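Local coordinates for putative phosphosugar isomerase (Clostridium difficile, PDB 3G68), which probably acts as a phosphosugar isomerase, a double-SIS-domain protein of the kind that binds phosphorylated sugars, related to the isomerase half of glucosamine-6-phosphate synthase, at residues 202-208 / 325-329; 256-262 / 282-288. One frame throughout, in Å; residues are numbered along the deposited sequence.

Contact 1 (202-208 / 325-329); sequences KEKLVNS and IPTLR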
ATOM      1  N   LYS B 202      49.840  15.541  -0.680  1.00  8.53           N
ATOM      2  CA  LYS B 202      50.537  15.601   0.607  1.00  8.12           C
ATOM      3  C   LYS B 202      52.013  15.998   0.502  1.00  7.09           C
ATOM      4  O   LYS B 202      52.476  16.858   1.265  1.00  7.37           O
ATOM      5  CB  LYS B 202      50.449  14.251   1.332  1.00  7.76           C
ATOM      6  CG  LYS B 202      50.961  14.324   2.775  1.00 10.95           C
ATOM      7  CD  LYS B 202      50.874  12.993   3.528  1.00 11.86           C
ATOM      8  CE  LYS B 202      49.470  12.650   3.941  1.00 20.14           C
ATOM      9  NZ  LYS B 202      49.434  11.362   4.725  1.00 20.63           N
ATOM     10  N   GLU B 203      52.730  15.357  -0.415  1.00  5.07           N
ATOM     11  CA  GLU B 203      54.173  15.594  -0.593  1.00  5.55           C
ATOM     12  C   GLU B 203      54.470  17.067  -0.930  1.00  6.74           C
ATOM     13  O   GLU B 203      55.266  17.704  -0.237  1.00  8.16           O
ATOM     14  CB  GLU B 203      54.762  14.676  -1.661  1.00  3.89           C
ATOM     15  CG  GLU B 203      56.285  14.913  -1.962  1.00  4.75           C
ATOM     16  CD  GLU B 203      56.878  13.977  -2.974  1.00  8.83           C
ATOM     17  OE1 GLU B 203      56.097  13.256  -3.627  1.00 13.71           O
ATOM     18  OE2 GLU B 203      58.139  13.964  -3.151  1.00 10.79           O
ATOM     19  N   LYS B 204      53.861  17.588  -1.995  1.00  8.44           N
ATOM     20  CA  LYS B 204      54.064  19.008  -2.345  1.00  8.93           C
ATOM     21  C   LYS B 204      53.653  19.940  -1.202  1.00  8.69           C
ATOM     22  O   LYS B 204      54.341  20.942  -0.935  1.00  8.66           O
ATOM     23  CB  LYS B 204      53.333  19.390  -3.633  1.00  7.47           C
ATOM     24  CG  LYS B 204      53.973  18.852  -4.904  1.00 11.87           C
ATOM     25  CD  LYS B 204      53.301  19.442  -6.123  1.00 13.66           C
ATOM     26  CE  LYS B 204      54.105  19.135  -7.396  1.00 19.35           C
ATOM     27  NZ  LYS B 204      54.105  17.697  -7.616  1.00 29.99           N
ATOM     28  N   LEU B 205      52.540  19.655  -0.509  1.00  7.86           N
ATOM     29  CA  LEU B 205      52.112  20.537   0.577  1.00  5.81           C
ATOM     30  C   LEU B 205      53.088  20.565   1.765  1.00  8.16           C
ATOM     31  O   LEU B 205      53.363  21.631   2.299  1.00  7.30           O
ATOM     32  CB  LEU B 205      50.682  20.230   1.043  1.00  5.93           C
ATOM     33  CG  LEU B 205      49.601  20.416  -0.032  1.00  8.67           C
ATOM     34  CD1 LEU B 205      48.241  19.887   0.431  1.00  6.76           C
ATOM     35  CD2 LEU B 205      49.460  21.863  -0.494  1.00  8.99           C
ATOM     36  N   VAL B 206      53.586  19.394   2.175  1.00  6.38           N
ATOM     37  CA  VAL B 206      54.584  19.263   3.250  1.00  7.13           C
ATOM     38  C   VAL B 206      55.860  20.010   2.887  1.00  7.10           C
ATOM     39  O   VAL B 206      56.480  20.600   3.758  1.00  8.27           O
ATOM     40  CB  VAL B 206      54.864  17.749   3.604  1.00  6.78           C
ATOM     41  CG1 VAL B 206      56.126  17.532   4.432  1.00  7.88           C
ATOM     42  CG2 VAL B 206      53.659  17.147   4.305  1.00  6.90           C
ATOM     43  N   ASN B 207      56.230  20.007   1.609  1.00  5.83           N
ATOM     44  CA  ASN B 207      57.443  20.681   1.143  1.00  7.99           C
ATOM     45  C   ASN B 207      57.322  22.183   0.884  1.00  8.20           C
ATOM     46  O   ASN B 207      58.311  22.782   0.476  1.00  9.76           O
ATOM     47  CB  ASN B 207      57.937  20.040  -0.165  1.00  8.57           C
ATOM     48  CG  ASN B 207      58.493  18.658   0.039  1.00 12.07           C
ATOM     49  OD1 ASN B 207      58.889  18.308   1.148  1.00 10.20           O
ATOM     50  ND2 ASN B 207      58.557  17.861  -1.048  1.00 11.73           N
ATOM     51  N   SER B 208      56.148  22.761   1.104  1.00  8.62           N
ATOM     52  CA  SER B 208      55.882  24.201   0.871  1.00  9.73           C
ATOM     53  C   SER B 208      56.988  25.077   1.468  1.00  8.99           C
ATOM     54  O   SER B 208      57.369  24.912   2.617  1.00  8.74           O
ATOM     55  CB  SER B 208      54.546  24.653   1.460  1.00  9.84           C
ATOM     56  OG  SER B 208      53.430  23.919   1.000  1.00  8.00           O
ATOM     57  N   ILE B 325      48.627  19.803   7.643  1.00 11.51           N
ATOM     58  CA  ILE B 325      50.004  19.784   7.113  1.00 10.22           C
ATOM     59  C   ILE B 325      51.041  20.231   8.144  1.00 10.29           C
ATOM     60  O   ILE B 325      52.104  19.629   8.188  1.00 10.59           O
ATOM     61  CB  ILE B 325      50.089  20.514   5.746  1.00  8.78           C
ATOM     62  CG1 ILE B 325      49.133  19.826   4.744  1.00  9.44           C
ATOM     63  CG2 ILE B 325      51.527  20.554   5.206  1.00  6.30           C
ATOM     64  CD1 ILE B 325      49.516  18.350   4.309  1.00  6.86           C
ATOM     65  N   PRO B 326      50.776  21.293   8.943  1.00 10.21           N
ATOM     66  CA  PRO B 326      51.766  21.649   9.951  1.00 11.17           C
ATOM     67  C   PRO B 326      52.149  20.508  10.905  1.00 14.96           C
ATOM     68  O   PRO B 326      53.299  20.458  11.329  1.00 15.72           O
ATOM     69  CB  PRO B 326      51.110  22.784  10.729  1.00 12.53           C
ATOM     70  CG  PRO B 326      50.277  23.447   9.741  1.00 12.64           C
ATOM     71  CD  PRO B 326      49.708  22.285   8.905  1.00 10.69           C
ATOM     72  N   THR B 327      51.222  19.593  11.191  1.00 14.41           N
ATOM     73  CA  THR B 327      51.531  18.432  12.048  1.00 16.64           C
ATOM     74  C   THR B 327      52.618  17.546  11.414  1.00 18.72           C
ATOM     75  O   THR B 327      53.294  16.807  12.121  1.00 18.93           O
ATOM     76  CB  THR B 327      50.261  17.589  12.393  1.00 17.67           C
ATOM     77  OG1 THR B 327      49.770  16.947  11.208  1.00 21.58           O
ATOM     78  CG2 THR B 327      49.171  18.474  12.934  1.00 12.71           C
ATOM     79  N   LEU B 328      52.779  17.608  10.082  1.00 18.64           N
ATOM     80  CA  LEU B 328      53.850  16.879   9.389  1.00 19.36           C
ATOM     81  C   LEU B 328      55.132  17.715   9.232  1.00 19.67           C
ATOM     82  O   LEU B 328      56.090  17.243   8.636  1.00 21.90           O
ATOM     83  CB  LEU B 328      53.350  16.426   8.016  1.00 19.86           C
ATOM     84  CG  LEU B 328      52.009  15.705   7.920  1.00 22.30           C
ATOM     85  CD1 LEU B 328      51.740  15.336   6.472  1.00 24.35           C
ATOM     86  CD2 LEU B 328      51.984  14.470   8.800  1.00 28.52           C
ATOM     87  N   ARG B 329      55.164  18.923   9.798  1.00 18.47           N
ATOM     88  CA  ARG B 329      56.270  19.871   9.718  1.00 18.60           C
ATOM     89  C   ARG B 329      56.685  20.377  11.103  1.00 20.28           C
ATOM     90  O   ARG B 329      57.180  21.497  11.252  1.00 20.97           O
ATOM     91  CB  ARG B 329      55.873  21.083   8.833  1.00 18.00           C
ATOM     92  CG  ARG B 329      55.533  20.757   7.400  1.00 13.13           C
ATOM     93  CD  ARG B 329      54.637  21.841   6.765  1.00 15.91           C
ATOM     94  NE  ARG B 329      55.162  23.221   6.834  1.00 10.62           N
ATOM     95  CZ  ARG B 329      55.910  23.811   5.903  1.00 12.46           C
ATOM     96  NH1 ARG B 329      56.249  23.188   4.794  1.00 11.90           N
ATOM     97  NH2 ARG B 329      56.305  25.074   6.068  1.00 16.65           N
TER
HETATM   98  O   HOH W   1      59.290  25.025   5.197  1.00 29.04           O

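Contact 2 (256-262 / 282-288); sequences SDSTIFI and TENVFAI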
ATOM      1  N   SER B 256      60.510  28.421  -9.311  1.00 12.62           N
ATOM      2  CA  SER B 256      60.119  27.014  -9.234  1.00 13.63           C
ATOM      3  C   SER B 256      59.856  26.515  -7.803  1.00 11.95           C
ATOM      4  O   SER B 256      59.263  25.429  -7.597  1.00 12.76           O
ATOM      5  CB  SER B 256      61.145  26.137  -9.964  1.00 15.63           C
ATOM      6  OG  SER B 256      62.306  26.080  -9.176  1.00 16.10           O
ATOM      7  N   ASP B 257      60.326  27.260  -6.819  1.00 13.08           N
ATOM      8  CA  ASP B 257      60.042  26.954  -5.408  1.00 14.16           C
ATOM      9  C   ASP B 257      58.755  27.628  -4.871  1.00 14.15           C
ATOM     10  O   ASP B 257      58.445  27.474  -3.672  1.00 11.76           O
ATOM     11  CB  ASP B 257      61.221  27.374  -4.511  1.00 15.68           C
ATOM     12  CG  ASP B 257      62.411  26.409  -4.547  1.00 21.91           C
ATOM     13  OD1 ASP B 257      62.294  25.224  -4.963  1.00 25.77           O
ATOM     14  OD2 ASP B 257      63.477  26.866  -4.089  1.00 26.34           O
ATOM     15  N   SER B 258      58.028  28.381  -5.711  1.00 12.09           N
ATOM     16  CA  SER B 258      56.790  29.040  -5.308  1.00 10.47           C
ATOM     17  C   SER B 258      55.608  28.059  -5.359  1.00 12.32           C
ATOM     18  O   SER B 258      55.501  27.234  -6.308  1.00 13.54           O
ATOM     19  CB  SER B 258      56.425  30.185  -6.279  1.00 10.77           C
ATOM     20  OG  SER B 258      57.448  31.170  -6.361  1.00 10.36           O
ATOM     21  N   THR B 259      54.739  28.170  -4.361  1.00 10.56           N
ATOM     22  CA  THR B 259      53.461  27.478  -4.302  1.00 10.24           C
ATOM     23  C   THR B 259      52.380  28.533  -4.492  1.00  9.75           C
ATOM     24  O   THR B 259      52.411  29.604  -3.829  1.00  9.95           O
ATOM     25  CB  THR B 259      53.271  26.746  -2.996  1.00 10.04           C
ATOM     26  OG1 THR B 259      54.280  25.727  -2.872  1.00 10.49           O
ATOM     27  CG2 THR B 259      51.863  26.088  -2.946  1.00  8.61           C
ATOM     28  N   ILE B 260      51.407  28.219  -5.347  1.00 10.83           N
ATOM     29  CA  ILE B 260      50.281  29.135  -5.630  0.50  9.50           C
ATOM     30  C   ILE B 260      48.959  28.393  -5.583  1.00  9.08           C
ATOM     31  O   ILE B 260      48.801  27.319  -6.174  1.00  9.48           O
ATOM     32  CB  ILE B 260      50.335  29.879  -7.008  0.50  9.04           C
ATOM     33  CG1 ILE B 260      51.692  30.520  -7.259  0.50 10.97           C
ATOM     34  CG2 ILE B 260      49.258  30.975  -7.063  0.50  8.89           C
ATOM     35  CD1 ILE B 260      52.702  29.564  -7.733  0.50 10.80           C
ATOM     36  N   PHE B 261      48.016  28.976  -4.827  1.00  8.58           N
ATOM     37  CA  PHE B 261      46.646  28.484  -4.710  1.00  9.59           C
ATOM     38  C   PHE B 261      45.789  29.502  -5.447  1.00 10.41           C
ATOM     39  O   PHE B 261      45.883  30.710  -5.148  1.00  9.91           O
ATOM     40  CB  PHE B 261      46.178  28.381  -3.271  1.00  9.42           C
ATOM     41  CG  PHE B 261      46.853  27.312  -2.525  1.00  8.01           C
ATOM     42  CD1 PHE B 261      46.440  25.991  -2.681  1.00  9.30           C
ATOM     43  CD2 PHE B 261      47.928  27.587  -1.705  1.00  9.01           C
ATOM     44  CE1 PHE B 261      47.067  24.964  -2.021  1.00 11.47           C
ATOM     45  CE2 PHE B 261      48.569  26.548  -1.004  1.00 16.49           C
ATOM     46  CZ  PHE B 261      48.135  25.237  -1.163  1.00 13.46           C
ATOM     47  N   ILE B 262      45.019  29.028  -6.428  1.00  9.84           N
ATOM     48  CA  ILE B 262      44.090  29.881  -7.177  1.00 11.50           C
ATOM     49  C   ILE B 262      42.659  29.512  -6.758  1.00 11.63           C
ATOM     50  O   ILE B 262      42.218  28.376  -6.932  1.00 12.18           O
ATOM     51  CB  ILE B 262      44.290  29.781  -8.706  1.00 11.69           C
ATOM     52  CG1 ILE B 262      45.738  30.233  -9.052  1.00 16.44           C
ATOM     53  CG2 ILE B 262      43.273  30.681  -9.435  1.00 13.73           C
ATOM     54  CD1 ILE B 262      46.077  30.363 -10.548  1.00 16.34           C
ATOM     55  N   THR B 282      56.439  27.089 -12.195  1.00 12.29           N
ATOM     56  CA  THR B 282      56.398  26.230 -11.005  1.00 12.37           C
ATOM     57  C   THR B 282      55.394  25.101 -11.183  1.00 11.75           C
ATOM     58  O   THR B 282      54.344  25.283 -11.832  1.00 11.97           O
ATOM     59  CB  THR B 282      56.056  27.037  -9.702  1.00 13.45           C
ATOM     60  OG1 THR B 282      55.868  26.138  -8.594  1.00 11.02           O
ATOM     61  CG2 THR B 282      54.815  27.895  -9.884  1.00 12.59           C
ATOM     62  N   GLU B 283      55.749  23.949 -10.614  1.00 11.02           N
ATOM     63  CA  GLU B 283      54.913  22.755 -10.649  0.50 13.16           C
ATOM     64  C   GLU B 283      53.933  22.742  -9.458  1.00 12.77           C
ATOM     65  O   GLU B 283      53.132  21.805  -9.299  1.00 14.34           O
ATOM     66  CB  GLU B 283      55.809  21.498 -10.687  0.50 12.73           C
ATOM     67  CG  GLU B 283      56.725  21.472 -11.929  0.50 15.94           C
ATOM     68  CD  GLU B 283      57.543  20.197 -12.097  0.50 16.07           C
ATOM     69  OE1 GLU B 283      58.220  20.068 -13.158  0.50 24.13           O
ATOM     70  OE2 GLU B 283      57.520  19.339 -11.194  0.50 24.07           O
ATOM     71  N   ASN B 284      53.976  23.791  -8.631  1.00 12.21           N
ATOM     72  CA  ASN B 284      53.150  23.904  -7.435  1.00 10.65           C
ATOM     73  C   ASN B 284      51.972  24.851  -7.552  1.00 10.12           C
ATOM     74  O   ASN B 284      51.756  25.691  -6.661  1.00  9.80           O
ATOM     75  CB  ASN B 284      54.067  24.324  -6.267  1.00 11.66           C
ATOM     76  CG  ASN B 284      55.297  23.467  -6.186  1.00 17.27           C
ATOM     77  OD1 ASN B 284      55.203  22.239  -6.192  1.00 17.94           O
ATOM     78  ND2 ASN B 284      56.466  24.100  -6.164  1.00 25.23           N
ATOM     79  N   VAL B 285      51.203  24.725  -8.645  1.00  9.21           N
ATOM     80  CA  VAL B 285      49.990  25.525  -8.850  1.00  8.02           C
ATOM     81  C   VAL B 285      48.757  24.616  -8.559  1.00  8.65           C
ATOM     82  O   VAL B 285      48.595  23.537  -9.146  1.00  9.56           O
ATOM     83  CB  VAL B 285      49.895  26.180 -10.243  1.00  9.10           C
ATOM     84  CG1 VAL B 285      48.598  27.033 -10.281  1.00  7.96           C
ATOM     85  CG2 VAL B 285      51.134  27.072 -10.531  1.00  7.96           C
ATOM     86  N   PHE B 286      47.905  25.047  -7.640  1.00  8.99           N
ATOM     87  CA  PHE B 286      46.710  24.274  -7.213  1.00  9.30           C
ATOM     88  C   PHE B 286      45.493  25.162  -7.415  1.00 10.55           C
ATOM     89  O   PHE B 286      45.410  26.214  -6.806  1.00 10.59           O
ATOM     90  CB  PHE B 286      46.804  23.885  -5.722  1.00 10.01           C
ATOM     91  CG  PHE B 286      48.055  23.132  -5.362  1.00 10.70           C
ATOM     92  CD1 PHE B 286      48.087  21.735  -5.398  1.00  7.96           C
ATOM     93  CD2 PHE B 286      49.194  23.805  -4.966  1.00 13.95           C
ATOM     94  CE1 PHE B 286      49.228  21.052  -5.088  1.00  9.00           C
ATOM     95  CE2 PHE B 286      50.358  23.099  -4.646  1.00 13.80           C
ATOM     96  CZ  PHE B 286      50.368  21.738  -4.710  1.00 14.03           C
ATOM     97  N   ALA B 287      44.562  24.748  -8.284  1.00 10.54           N
ATOM     98  CA  ALA B 287      43.337  25.523  -8.529  1.00  9.66           C
ATOM     99  C   ALA B 287      42.161  24.897  -7.807  1.00  9.05           C
ATOM    100  O   ALA B 287      42.002  23.701  -7.810  1.00  8.94           O
ATOM    101  CB  ALA B 287      43.059  25.635 -10.018  1.00  8.48           C
ATOM    102  N   ILE B 288      41.357  25.737  -7.176  1.00 10.36           N
ATOM    103  CA  ILE B 288      40.208  25.310  -6.392  1.00 11.09           C
ATOM    104  C   ILE B 288      38.951  26.009  -6.943  1.00 11.33           C
ATOM    105  O   ILE B 288      38.906  27.241  -7.030  1.00 11.94           O
ATOM    106  CB  ILE B 288      40.387  25.703  -4.893  1.00 11.30           C
ATOM    107  CG1 ILE B 288      41.644  25.033  -4.298  1.00 10.49           C
ATOM    108  CG2 ILE B 288      39.124  25.391  -4.141  1.00  7.84           C
ATOM    109  CD1 ILE B 288      42.041  25.485  -2.885  1.00 11.01           C
TER
HETATM  110  O   HOH W   2      58.347  23.667  -9.339  1.00 14.51           O

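Contact 1 (202-208 / 325-329)
Val206, in the last turn of the short helix 202-206, comes nearest to Ile325, their CA atoms 6.0 Å apart, where the chain leaves helix 316-324 and turns through a 3-10 segment toward Arg329. The polar half of the contact belongs to Arg329. Its NH1 reaches back to the end of the short helix and donates to two backbone carbonyls, Val206 O at 2.8 Å and Ser208 O at 3.0 Å. Both oxygens lie at the edge of the guanidinium, close to its plane, but the bonds differ: Ser208 O receives NH1 on a lone pair in its own carbonyl plane, with an N-H...O angle of 161°, whereas NH1 stands above the carbonyl plane of Val206 and that bond is more bent. A bend at chi3 (55°) turns the guanidinium toward these carbonyls. Because a helix leaves carbonyls without in-helix partners at its C-terminal end, Arg329 NH1 finds acceptors at and just after the end of helix 202-206, and its charge probably suits the negative end of the helix dipole. NH2 turns to Met234 O, tying the same arginine to the end of helix 220-234. Ser208 OG donates to Leu205 O at 2.6 Å, on the same face of that carbonyl as Ser208 N.

Beside the arginine, apolar groups fill the contact. The Leu328 side chain crosses that of Val206 at about a right angle, its CD1 pressing on Val206 CG2 at 3.4 Å, closer than usual for two methyls; the same CD1 touches CG and CD of Lys202, whose amine pairs with Glu199. Ile325 CD1 lies 3.9 Å from Leu205 CB, while Ile325 CG2 rests against Leu205 O at 3.6 Å.

Contact 2 (256-262 / 282-288)
This contact is the pair of neighbouring parallel strands in the beta-alpha-beta unit formed by strand 258-264, helix 271-279 and strand 284-289, with Ile260 beside Val285 and Phe261 beside Phe286. Ile260 is bonded through both its backbone groups: its N donates to Asn284 O at 2.9 Å and its O accepts from Phe286 N at 2.8 Å. Ile262 repeats the pattern with Phe286 O and Ile288 N. The short segments run within 13° of parallel, inside the five-stranded parallel sheet of an SIS-type alpha/beta domain.

On the face bearing Phe261 and Phe286, the two side chains run side by side and point the same way. Their ring planes are 24° apart but slid, with centroids 5.3 Å apart, and the rings barely overlap; Phe261 CD1 meets Phe286 CB instead. Thr259 CG2 comes to the edge of the Phe286 ring. The reverse face carries Ile260, Ile262, Val285 and Ala287, and helix 271-279 packs on the last three.

Where the strands begin, Ser258 O is gripped twice. Thr282 OG1 donates to it at 2.6 Å in the carbonyl plane, and Asn284 ND2 reaches it at 3.3 Å from above that plane. With OG1 anti to its own N (chi1 173°), Thr282 also accepts from Asn284 N, an ST turn.

The centres of the two contacts lie 14 Å apart, and the short helix of contact 1 packs directly on the sheet face bearing Phe261 and Phe286 in contact 2. Leu205 CD2 meets Phe261 CZ at 3.7 Å, and Lys204 CB lies 3.9 Å from Phe286 CZ, so the aromatic pair is covered by one side of helix 202-206 while Val206 and Ser208 engage Arg329. The Lys204 chain runs on past the strand start, its CD 3.4 Å from Asn284 OD1. In sequence, 256-262 and 282-288 both fall between 202-208 and 325-329. A 1,2-ethanediol, probably from the crystallisation liquor, sits about 6 Å from the Asp257 side chain.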